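PDB 1RC6: (S)-ureidoglycine aminohydrolase from Escherichia coli, which hydrolyses (S)-ureidoglycine to (S)-ureidoglycolate and ammonia, a manganese-dependent step in the breakdown of allantoin as a nitrogen source. Local coordinates for residues A[64-69]-A[121-127]. Numbering follows the deposited sequence.
Sequences VTLHQN and NAQAEDS
Asn-121 hands an amide hydrogen across to the backbone of His-67, ND2 to O at 3.0 Å; the acceptor lies in the amide plane, although the nitrogen sits above the plane of the carbonyl it serves. The same ND2 also donates to Glu-125 O, 3.0 Å away. With CG anti to the backbone N (chi1 -164°), the amide is directed into the loop 121-127, where OD1 accepts from Gln-123 N, making an Asx turn, and, from the opposite face, from Ser-127 OG at 2.6 Å. Asparagine suits this buried place because one short side chain both donates and accepts; an alanine here would probably leave Glu-125 O and His-67 O without these donors and let the loop shift. Alongside, Leu-66 and Ser-127 form an antiparallel hydrogen-bonded pair, joining strands 60-67 and 127-135 of the N-terminal cupin beta-barrel domain. Apolar Leu-66 suits its buried site, CB against Asn-121 CB at 3.9 Å. Nearer the solvent, Gln-68, long and polar, reaches Ala-124 O through NE2 in a weak bond of 3.3 Å. Farther out, Asn-91 O is a second acceptor sharing the hydroxyl hydrogen of small, buried Ser-127, and Ile-92 packs on Leu-66.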
loop_
_atom_site.group_PDB
_atom_site.type_symbol
_atom_site.label_atom_id
_atom_site.label_comp_id
_atom_site.label_asym_id
_atom_site.label_seq_id
_atom_site.Cartn_x
_atom_site.Cartn_y
_atom_site.Cartn_z
ATOM N N VAL A 64 -7.217 1.555 6.252
ATOM C CA VAL A 64 -8.093 1.320 7.381
ATOM C C VAL A 64 -7.658 2.068 8.624
ATOM O O VAL A 64 -6.531 1.897 9.104
ATOM C CB VAL A 64 -8.156 -0.191 7.726
ATOM C CG1 VAL A 64 -9.236 -0.444 8.763
ATOM C CG2 VAL A 64 -8.412 -1.009 6.467
ATOM N N THR A 65 -8.536 2.916 9.147
ATOM C CA THR A 65 -8.187 3.612 10.374
ATOM C C THR A 65 -8.861 2.826 11.507
ATOM O O THR A 65 -10.087 2.616 11.522
ATOM C CB THR A 65 -8.663 5.085 10.384
ATOM O OG1 THR A 65 -10.048 5.131 10.725
ATOM C CG2 THR A 65 -8.450 5.726 9.020
ATOM N N LEU A 66 -8.033 2.377 12.444
ATOM C CA LEU A 66 -8.498 1.598 13.575
ATOM C C LEU A 66 -8.854 2.450 14.767
ATOM O O LEU A 66 -8.045 3.245 15.240
ATOM C CB LEU A 66 -7.416 0.608 13.979
ATOM C CG LEU A 66 -6.878 -0.187 12.786
ATOM C CD1 LEU A 66 -5.552 -0.819 13.164
ATOM C CD2 LEU A 66 -7.915 -1.235 12.337
ATOM N N HIS A 67 -10.076 2.292 15.245
ATOM C CA HIS A 67 -10.498 3.014 16.432
ATOM C C HIS A 67 -10.147 2.110 17.619
ATOM O O HIS A 67 -9.432 1.112 17.447
ATOM C CB HIS A 67 -11.994 3.308 16.345
ATOM C CG HIS A 67 -12.337 4.277 15.259
ATOM N ND1 HIS A 67 -13.194 3.969 14.221
ATOM C CD2 HIS A 67 -11.867 5.520 14.999
ATOM C CE1 HIS A 67 -13.228 4.976 13.367
ATOM N NE2 HIS A 67 -12.430 5.929 13.815
ATOM N N GLN A 68 -10.618 2.446 18.815
ATOM C CA GLN A 68 -10.317 1.614 19.968
ATOM C C GLN A 68 -10.836 0.199 19.740
ATOM O O GLN A 68 -12.027 -0.005 19.512
ATOM C CB GLN A 68 -10.945 2.206 21.217
ATOM C CG GLN A 68 -10.578 3.648 21.405
ATOM C CD GLN A 68 -11.126 4.232 22.675
ATOM O OE1 GLN A 68 -12.198 3.834 23.151
ATOM N NE2 GLN A 68 -10.409 5.196 23.227
ATOM N N ASN A 69 -9.926 -0.768 19.795
ATOM C CA ASN A 69 -10.262 -2.169 19.579
ATOM C C ASN A 69 -10.621 -2.451 18.137
ATOM O O ASN A 69 -11.220 -3.479 17.823
ATOM C CB ASN A 69 -11.415 -2.596 20.475
ATOM C CG ASN A 69 -11.028 -2.624 21.930
ATOM O OD1 ASN A 69 -11.127 -1.613 22.627
ATOM N ND2 ASN A 69 -10.559 -3.784 22.397
ATOM N N ASN A 121 -5.974 -2.564 17.079
ATOM C CA ASN A 121 -5.368 -1.349 17.549
ATOM C C ASN A 121 -4.802 -1.670 18.922
ATOM O O ASN A 121 -5.465 -2.313 19.740
ATOM C CB ASN A 121 -6.413 -0.268 17.673
ATOM C CG ASN A 121 -5.803 1.078 17.788
ATOM O OD1 ASN A 121 -4.603 1.208 18.025
ATOM N ND2 ASN A 121 -6.616 2.104 17.632
ATOM N N ALA A 122 -3.579 -1.224 19.175
ATOM C CA ALA A 122 -2.929 -1.498 20.449
ATOM C C ALA A 122 -2.868 -0.266 21.333
ATOM O O ALA A 122 -2.307 -0.310 22.430
ATOM C CB ALA A 122 -1.535 -2.039 20.214
ATOM N N GLN A 123 -3.449 0.836 20.869
ATOM C CA GLN A 123 -3.438 2.053 21.661
ATOM C C GLN A 123 -4.822 2.659 21.809
ATOM O O GLN A 123 -5.787 2.154 21.258
ATOM C CB GLN A 123 -2.467 3.062 21.056
ATOM C CG GLN A 123 -2.879 3.647 19.728
ATOM C CD GLN A 123 -1.802 4.562 19.162
ATOM O OE1 GLN A 123 -2.083 5.467 18.371
ATOM N NE2 GLN A 123 -0.553 4.323 19.565
ATOM N N ALA A 124 -4.920 3.738 22.571
ATOM C CA ALA A 124 -6.200 4.395 22.798
ATOM C C ALA A 124 -6.655 5.198 21.594
ATOM O O ALA A 124 -7.804 5.107 21.178
ATOM C CB ALA A 124 -6.108 5.292 24.013
ATOM N N GLU A 125 -5.747 5.992 21.041
ATOM C CA GLU A 125 -6.048 6.818 19.886
ATOM C C GLU A 125 -6.108 5.938 18.652
ATOM O O GLU A 125 -5.678 4.791 18.676
ATOM C CB GLU A 125 -4.972 7.884 19.692
ATOM C CG GLU A 125 -4.357 8.416 20.974
ATOM C CD GLU A 125 -3.279 7.496 21.530
ATOM O OE1 GLU A 125 -3.594 6.352 21.917
ATOM O OE2 GLU A 125 -2.104 7.919 21.577
ATOM N N ASP A 126 -6.634 6.486 17.567
ATOM C CA ASP A 126 -6.751 5.743 16.326
ATOM C C ASP A 126 -5.405 5.381 15.717
ATOM O O ASP A 126 -4.471 6.180 15.711
ATOM C CB ASP A 126 -7.573 6.534 15.298
ATOM C CG ASP A 126 -9.053 6.582 15.640
ATOM O OD1 ASP A 126 -9.528 5.687 16.373
ATOM O OD2 ASP A 126 -9.750 7.501 15.163
ATOM N N SER A 127 -5.314 4.157 15.217
ATOM C CA SER A 127 -4.112 3.687 14.565
ATOM C C SER A 127 -4.518 3.470 13.117
ATOM O O SER A 127 -5.548 2.859 12.840
ATOM C CB SER A 127 -3.636 2.381 15.194
ATOM O OG SER A 127 -3.113 2.612 16.492
#